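Long-range contacts in putative alpha-L-fucosidase (Bacteroides thetaiotaomicron, PDB 3EYP), which probably hydrolyses alpha-L-fucosides, as a putative lipoprotein of glycoside hydrolase family 29: residues F49-L54 / A96-G101; G217-A222 / D415-G420. One frame throughout, in Å; residues are numbered along the deposited sequence.

Two loop-to-loop contacts on opposite sides of the chain's centre, their own centres about 47 Å apart, illustrate how a tryptophan can serve a junction inside a domain or one between domains. Contact 1 lies towards the periphery, about 31 Å from the chain's centre, and joins two loops of the TIM-barrel-like fucosidase part. Contact 2 lies nearer the middle, at about 16 Å, and joins that part to the F5/8 type C domain. Both are partly buried and share no loop, though both draw on the fucosidase part. In contact 1 the direct polar link is between backbones, whereas contact 2 sets a side-chain salt bridge beside its apolar core.

Contact 1. Residues F49-L54 / A96-G101; sequences FNPTAL and AAWKNG
Trp98 meets Phe49, Pro51 and Leu54 in turn, and its side chain can be followed outwards. CB lies 3.5 Å from Phe49 O. The same oxygen accepts the N-H of Trp98 in its carbonyl plane, with Trp98 N 3.2 Å from Phe49 O, and Ala97 N adds a weak bond to it. With CG anti to the backbone N (chi1 179°), the indole runs on past Pro51. Its five-membered ring receives Pro51 CG over one face, a CH-pi contact 3.7 Å from the centroid, while Lys99 CD lies against the opposite face of the indole, towards the rim near CE2 and CZ2. Each segment belongs to a loop leading from a strand of the parallel sheet to the next helix, in the beta/alpha succession of a TIM barrel, and Trp98 also touches helix 105-116. On the pyrrole side CD1 approaches Pro51 O at 3.3 Å, while NE1 gives a weak bond to water 1, which donates to Pro51 O and accepts from Leu54 N. On the benzo side CE3 meets the edge of the Phe49 ring at CE2 (4.0 Å). Leu54 CD2 comes obliquely against CZ2 at 3.4 Å and also meets CH2 beyond it. Were Trp98 an alanine, Pro51 CG and Leu54 CD2 would probably face a gap and water 1 would lose its indole partner. Ala96 CB fills in beside Phe49, 3.9 Å from CD2.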
ATOM      1  N   PHE A  49       6.227  -7.422  29.323  1.00 39.01           N
ATOM      2  CA  PHE A  49       5.479  -6.473  28.512  1.00 38.87           C
ATOM      3  C   PHE A  49       4.899  -5.427  29.432  1.00 39.20           C
ATOM      4  O   PHE A  49       4.013  -5.652  30.225  1.00 40.22           O
ATOM      5  CB  PHE A  49       4.376  -7.146  27.666  1.00 38.46           C
ATOM      6  CG  PHE A  49       3.610  -6.182  26.793  1.00 39.79           C
ATOM      7  CD1 PHE A  49       4.084  -5.850  25.533  1.00 39.40           C
ATOM      8  CD2 PHE A  49       2.452  -5.566  27.233  1.00 40.25           C
ATOM      9  CE1 PHE A  49       3.414  -4.981  24.688  1.00 40.45           C
ATOM     10  CE2 PHE A  49       1.767  -4.660  26.391  1.00 37.33           C
ATOM     11  CZ  PHE A  49       2.243  -4.389  25.106  1.00 40.53           C
ATOM     12  N   ASN A  50       5.416  -4.227  29.258  1.00 39.63           N
ATOM     13  CA  ASN A  50       5.156  -3.181  30.175  1.00 38.78           C
ATOM     14  C   ASN A  50       5.417  -1.764  29.660  1.00 39.72           C
ATOM     15  O   ASN A  50       6.270  -1.069  30.206  1.00 40.73           O
ATOM     16  CB  ASN A  50       6.043  -3.410  31.417  1.00 39.64           C
ATOM     17  CG  ASN A  50       5.557  -2.664  32.594  1.00 40.39           C
ATOM     18  OD1 ASN A  50       4.376  -2.325  32.688  1.00 46.61           O
ATOM     19  ND2 ASN A  50       6.453  -2.388  33.518  1.00 45.88           N
ATOM     20  N   PRO A  51       4.639  -1.311  28.671  1.00 40.63           N
ATOM     21  CA  PRO A  51       4.804   0.078  28.201  1.00 41.12           C
ATOM     22  C   PRO A  51       4.421   1.075  29.254  1.00 41.87           C
ATOM     23  O   PRO A  51       3.524   0.826  30.016  1.00 42.81           O
ATOM     24  CB  PRO A  51       3.870   0.167  27.021  1.00 40.51           C
ATOM     25  CG  PRO A  51       2.865  -0.966  27.231  1.00 41.48           C
ATOM     26  CD  PRO A  51       3.634  -2.053  27.889  1.00 40.28           C
ATOM     27  N   THR A  52       5.137   2.183  29.291  1.00 42.33           N
ATOM     28  CA  THR A  52       5.063   3.074  30.459  1.00 43.49           C
ATOM     29  C   THR A  52       4.302   4.345  30.228  1.00 43.02           C
ATOM     30  O   THR A  52       3.894   5.003  31.175  1.00 43.60           O
ATOM     31  CB  THR A  52       6.423   3.343  31.035  1.00 43.71           C
ATOM     32  OG1 THR A  52       7.335   3.840  30.026  1.00 45.48           O
ATOM     33  CG2 THR A  52       6.960   1.997  31.686  1.00 45.70           C
ATOM     34  N   ALA A  53       4.019   4.631  28.976  1.00 40.91           N
ATOM     35  CA  ALA A  53       3.293   5.842  28.648  1.00 40.40           C
ATOM     36  C   ALA A  53       2.513   5.693  27.352  1.00 38.89           C
ATOM     37  O   ALA A  53       2.492   6.596  26.533  1.00 38.45           O
ATOM     38  CB  ALA A  53       4.261   7.053  28.541  1.00 39.94           C
ATOM     39  N   LEU A  54       1.890   4.534  27.221  1.00 39.11           N
ATOM     40  CA  LEU A  54       1.233   4.123  25.964  1.00 40.64           C
ATOM     41  C   LEU A  54       0.078   5.053  25.634  1.00 40.76           C
ATOM     42  O   LEU A  54      -0.767   5.399  26.479  1.00 41.26           O
ATOM     43  CB  LEU A  54       0.730   2.675  26.038  1.00 39.82           C
ATOM     44  CG  LEU A  54      -0.149   2.215  24.874  1.00 43.17           C
ATOM     45  CD1 LEU A  54       0.800   1.769  23.706  1.00 45.72           C
ATOM     46  CD2 LEU A  54      -1.129   1.081  25.200  1.00 45.54           C
ATOM     47  N   ALA A  96       0.690  -9.767  31.491  1.00 39.29           N
ATOM     48  CA  ALA A  96       1.677  -8.705  31.456  1.00 39.08           C
ATOM     49  C   ALA A  96       1.740  -7.957  32.783  1.00 39.24           C
ATOM     50  O   ALA A  96       0.811  -7.987  33.600  1.00 40.79           O
ATOM     51  CB  ALA A  96       1.383  -7.716  30.298  1.00 37.91           C
ATOM     52  N   ALA A  97       2.831  -7.284  32.977  1.00 40.11           N
ATOM     53  CA  ALA A  97       2.985  -6.387  34.131  1.00 41.34           C
ATOM     54  C   ALA A  97       2.154  -5.135  33.856  1.00 41.28           C
ATOM     55  O   ALA A  97       1.547  -4.566  34.736  1.00 42.34           O
ATOM     56  CB  ALA A  97       4.463  -6.067  34.409  1.00 42.11           C
ATOM     57  N   TRP A  98       2.010  -4.814  32.580  1.00 40.32           N
ATOM     58  CA  TRP A  98       1.327  -3.606  32.109  1.00 39.40           C
ATOM     59  C   TRP A  98      -0.082  -3.593  32.674  1.00 39.99           C
ATOM     60  O   TRP A  98      -0.842  -4.548  32.534  1.00 39.89           O
ATOM     61  CB  TRP A  98       1.222  -3.589  30.572  1.00 40.23           C
ATOM     62  CG  TRP A  98       0.510  -2.382  30.000  1.00 37.22           C
ATOM     63  CD1 TRP A  98       0.827  -1.066  30.203  1.00 38.77           C
ATOM     64  CD2 TRP A  98      -0.595  -2.389  29.091  1.00 41.01           C
ATOM     65  NE1 TRP A  98      -0.024  -0.261  29.509  1.00 41.40           N
ATOM     66  CE2 TRP A  98      -0.911  -1.040  28.814  1.00 41.19           C
ATOM     67  CE3 TRP A  98      -1.352  -3.396  28.489  1.00 38.58           C
ATOM     68  CZ2 TRP A  98      -1.938  -0.683  27.951  1.00 44.16           C
ATOM     69  CZ3 TRP A  98      -2.380  -3.041  27.670  1.00 44.64           C
ATOM     70  CH2 TRP A  98      -2.682  -1.685  27.409  1.00 41.85           C
ATOM     71  N   LYS A  99      -0.424  -2.522  33.347  1.00 42.07           N
ATOM     72  CA  LYS A  99      -1.800  -2.382  33.863  1.00 41.95           C
ATOM     73  C   LYS A  99      -2.269  -3.560  34.733  1.00 42.30           C
ATOM     74  O   LYS A  99      -3.461  -3.865  34.820  1.00 41.45           O
ATOM     75  CB  LYS A  99      -2.745  -2.168  32.693  1.00 41.31           C
ATOM     76  CG  LYS A  99      -2.719  -0.700  32.226  1.00 42.02           C
ATOM     77  CD  LYS A  99      -3.621  -0.424  31.096  1.00 43.86           C
ATOM     78  CE  LYS A  99      -3.496   1.019  30.689  1.00 48.54           C
ATOM     79  NZ  LYS A  99      -4.734   1.536  30.023  1.00 52.16           N
ATOM     80  N   ASN A 100      -1.305  -4.188  35.375  1.00 42.20           N
ATOM     81  CA  ASN A 100      -1.543  -5.356  36.245  1.00 43.48           C
ATOM     82  C   ASN A 100      -2.362  -6.439  35.561  1.00 43.21           C
ATOM     83  O   ASN A 100      -3.177  -7.144  36.156  1.00 42.96           O
ATOM     84  CB  ASN A 100      -2.182  -4.878  37.578  1.00 45.20           C
ATOM     85  CG  ASN A 100      -2.247  -5.990  38.659  1.00 49.91           C
ATOM     86  OD1 ASN A 100      -3.222  -6.056  39.380  1.00 57.57           O
ATOM     87  ND2 ASN A 100      -1.236  -6.859  38.733  1.00 50.47           N
ATOM     88  N   GLY A 101      -2.143  -6.549  34.249  1.00 42.43           N
ATOM     89  CA  GLY A 101      -2.770  -7.587  33.454  1.00 41.26           C
ATOM     90  C   GLY A 101      -4.180  -7.278  32.966  1.00 41.21           C
ATOM     91  O   GLY A 101      -4.883  -8.127  32.429  1.00 40.54           O
TER
HETATM   92  O   HOH W   1       1.393   2.801  29.550  1.00 49.06           O

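Contact 2. Residues G217-A222 / D415-G420; sequences GDPCWA and DKQAIG
Bends at chi2 (-46°) and chi3 (-79°) fold the Lys416 chain round towards Asp218, whose carboxylate is carried out to meet it by a CG set anti to the backbone N. The two side chains cross nearly at right angles, and Lys416 NZ donates to the syn lone pair of Asp218 OD1 in a salt bridge of 2.7 Å. The other oxygen, OD2, accepts a bond from water 2, which in turn takes a weak one from Gln417 N, so OD1 holds the opposing loop directly and OD2 through a weaker water bridge. Beside this polar link, Ala418 CB sits over a face of Trp221, 3.9 Å from the centroid of the six-membered ring, and Pro219 CB lies over the same face. Pro219 CB and Ala418 CB also touch each other, at 3.9 Å. Gln417 reaches out along an extended chain, placing NE2 3.7 Å from Pro219 CD and OE1 near the indole edge by CZ2. His391 of the F5/8 type C part packs edge-to-face with Trp221, and Trp423 of the same part touches Asp218 across the junction. Such an arrangement is part of an interdomain interface, in which a loop of the TIM-barrel-like fucosidase part meets one from the beta-sandwich of an F5/8 type C domain.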
ATOM      1  N   GLY A 217       7.749  -3.274  -8.899  1.00 40.87           N
ATOM      2  CA  GLY A 217       8.347  -3.352 -10.207  1.00 41.42           C
ATOM      3  C   GLY A 217       7.977  -2.229 -11.149  1.00 41.97           C
ATOM      4  O   GLY A 217       7.004  -1.457 -10.927  1.00 41.77           O
ATOM      5  N   ASP A 218       8.750  -2.160 -12.227  1.00 40.81           N
ATOM      6  CA  ASP A 218       8.385  -1.286 -13.365  1.00 40.32           C
ATOM      7  C   ASP A 218       8.475  -2.185 -14.597  1.00 41.43           C
ATOM      8  O   ASP A 218       9.568  -2.566 -15.022  1.00 41.58           O
ATOM      9  CB  ASP A 218       9.303  -0.074 -13.411  1.00 40.78           C
ATOM     10  CG  ASP A 218       9.002   0.857 -14.528  1.00 40.47           C
ATOM     11  OD1 ASP A 218       9.690   1.894 -14.620  1.00 41.40           O
ATOM     12  OD2 ASP A 218       8.127   0.552 -15.354  1.00 44.00           O
ATOM     13  N   PRO A 219       7.336  -2.606 -15.144  1.00 41.37           N
ATOM     14  CA  PRO A 219       5.991  -2.279 -14.734  1.00 41.48           C
ATOM     15  C   PRO A 219       5.584  -3.061 -13.503  1.00 41.46           C
ATOM     16  O   PRO A 219       6.243  -4.003 -13.085  1.00 40.85           O
ATOM     17  CB  PRO A 219       5.139  -2.751 -15.905  1.00 40.51           C
ATOM     18  CG  PRO A 219       5.952  -3.930 -16.446  1.00 44.00           C
ATOM     19  CD  PRO A 219       7.360  -3.496 -16.324  1.00 42.23           C
ATOM     20  N   CYS A 220       4.458  -2.633 -12.956  1.00 41.26           N
ATOM     21  CA  CYS A 220       3.792  -3.374 -11.925  1.00 41.30           C
ATOM     22  C   CYS A 220       2.306  -3.446 -12.268  1.00 41.74           C
ATOM     23  O   CYS A 220       1.582  -2.494 -12.072  1.00 43.76           O
ATOM     24  CB  CYS A 220       4.016  -2.693 -10.555  1.00 40.60           C
ATOM     25  SG  CYS A 220       3.233  -3.595  -9.184  1.00 41.47           S
ATOM     26  N   TRP A 221       1.869  -4.601 -12.738  1.00 41.24           N
ATOM     27  CA  TRP A 221       0.456  -4.822 -13.065  1.00 41.24           C
ATOM     28  C   TRP A 221      -0.324  -5.252 -11.832  1.00 41.38           C
ATOM     29  O   TRP A 221       0.234  -5.864 -10.887  1.00 39.08           O
ATOM     30  CB  TRP A 221       0.285  -5.867 -14.172  1.00 42.19           C
ATOM     31  CG  TRP A 221       1.183  -5.653 -15.330  1.00 42.65           C
ATOM     32  CD1 TRP A 221       2.367  -6.280 -15.550  1.00 39.75           C
ATOM     33  CD2 TRP A 221       1.024  -4.706 -16.401  1.00 43.89           C
ATOM     34  NE1 TRP A 221       2.941  -5.804 -16.696  1.00 43.94           N
ATOM     35  CE2 TRP A 221       2.138  -4.853 -17.248  1.00 41.48           C
ATOM     36  CE3 TRP A 221       0.042  -3.779 -16.748  1.00 44.11           C
ATOM     37  CZ2 TRP A 221       2.314  -4.078 -18.394  1.00 44.28           C
ATOM     38  CZ3 TRP A 221       0.220  -3.009 -17.913  1.00 42.80           C
ATOM     39  CH2 TRP A 221       1.331  -3.171 -18.710  1.00 43.20           C
ATOM     40  N   ALA A 222      -1.620  -4.923 -11.839  1.00 40.63           N
ATOM     41  CA  ALA A 222      -2.464  -5.264 -10.715  1.00 39.15           C
ATOM     42  C   ALA A 222      -2.803  -6.729 -10.774  1.00 38.06           C
ATOM     43  O   ALA A 222      -3.239  -7.328  -9.782  1.00 37.99           O
ATOM     44  CB  ALA A 222      -3.740  -4.427 -10.713  1.00 38.63           C
ATOM     45  N   ASP A 415       8.599   4.926 -23.633  1.00 46.21           N
ATOM     46  CA  ASP A 415       8.188   3.551 -23.824  1.00 45.75           C
ATOM     47  C   ASP A 415       7.948   2.896 -22.475  1.00 46.72           C
ATOM     48  O   ASP A 415       8.357   1.745 -22.229  1.00 46.18           O
ATOM     49  CB  ASP A 415       9.277   2.820 -24.626  1.00 46.34           C
ATOM     50  CG  ASP A 415       9.439   3.379 -26.061  1.00 48.13           C
ATOM     51  OD1 ASP A 415       8.448   3.923 -26.613  1.00 49.10           O
ATOM     52  OD2 ASP A 415      10.575   3.294 -26.595  1.00 52.00           O
ATOM     53  N   LYS A 416       7.259   3.663 -21.620  1.00 45.81           N
ATOM     54  CA  LYS A 416       6.727   3.168 -20.358  1.00 45.72           C
ATOM     55  C   LYS A 416       5.601   2.204 -20.652  1.00 45.44           C
ATOM     56  O   LYS A 416       5.030   2.197 -21.721  1.00 45.01           O
ATOM     57  CB  LYS A 416       6.268   4.296 -19.450  1.00 44.99           C
ATOM     58  CG  LYS A 416       7.358   5.293 -19.074  1.00 44.93           C
ATOM     59  CD  LYS A 416       8.587   4.625 -18.670  1.00 46.00           C
ATOM     60  CE  LYS A 416       8.542   4.113 -17.253  1.00 45.86           C
ATOM     61  NZ  LYS A 416       9.705   3.170 -17.001  1.00 42.70           N
ATOM     62  N   GLN A 417       5.332   1.315 -19.711  1.00 45.02           N
ATOM     63  CA  GLN A 417       4.322   0.284 -19.961  1.00 44.49           C
ATOM     64  C   GLN A 417       3.001   0.450 -19.204  1.00 44.21           C
ATOM     65  O   GLN A 417       1.999   0.867 -19.795  1.00 44.71           O
ATOM     66  CB  GLN A 417       4.911  -1.068 -19.697  1.00 44.67           C
ATOM     67  CG  GLN A 417       5.993  -1.461 -20.642  1.00 45.33           C
ATOM     68  CD  GLN A 417       6.505  -2.844 -20.297  1.00 48.31           C
ATOM     69  OE1 GLN A 417       5.766  -3.835 -20.317  1.00 53.33           O
ATOM     70  NE2 GLN A 417       7.741  -2.916 -19.965  1.00 53.32           N
ATOM     71  N   ALA A 418       3.017   0.154 -17.896  1.00 42.20           N
ATOM     72  CA  ALA A 418       1.782   0.294 -17.060  1.00 41.08           C
ATOM     73  C   ALA A 418       1.468   1.715 -16.703  1.00 41.27           C
ATOM     74  O   ALA A 418       2.337   2.588 -16.600  1.00 41.77           O
ATOM     75  CB  ALA A 418       1.870  -0.544 -15.745  1.00 41.15           C
ATOM     76  N   ILE A 419       0.172   1.910 -16.506  1.00 41.64           N
ATOM     77  CA  ILE A 419      -0.336   3.049 -15.822  1.00 41.80           C
ATOM     78  C   ILE A 419      -1.063   2.660 -14.553  1.00 41.91           C
ATOM     79  O   ILE A 419      -0.620   2.961 -13.450  1.00 43.42           O
ATOM     80  CB  ILE A 419      -1.255   3.924 -16.680  1.00 42.82           C
ATOM     81  CG1 ILE A 419      -0.519   4.432 -17.944  1.00 41.79           C
ATOM     82  CG2 ILE A 419      -1.671   5.094 -15.836  1.00 38.40           C
ATOM     83  CD1 ILE A 419      -1.410   5.242 -18.947  1.00 43.25           C
ATOM     84  N   GLY A 420      -2.169   1.985 -14.727  1.00 41.13           N
ATOM     85  CA  GLY A 420      -3.031   1.663 -13.605  1.00 41.58           C
ATOM     86  C   GLY A 420      -3.464   2.857 -12.753  1.00 41.35           C
ATOM     87  O   GLY A 420      -3.822   3.949 -13.237  1.00 41.18           O
TER
HETATM   88  O   HOH W   2       5.666   0.994 -16.367  1.00 51.18           O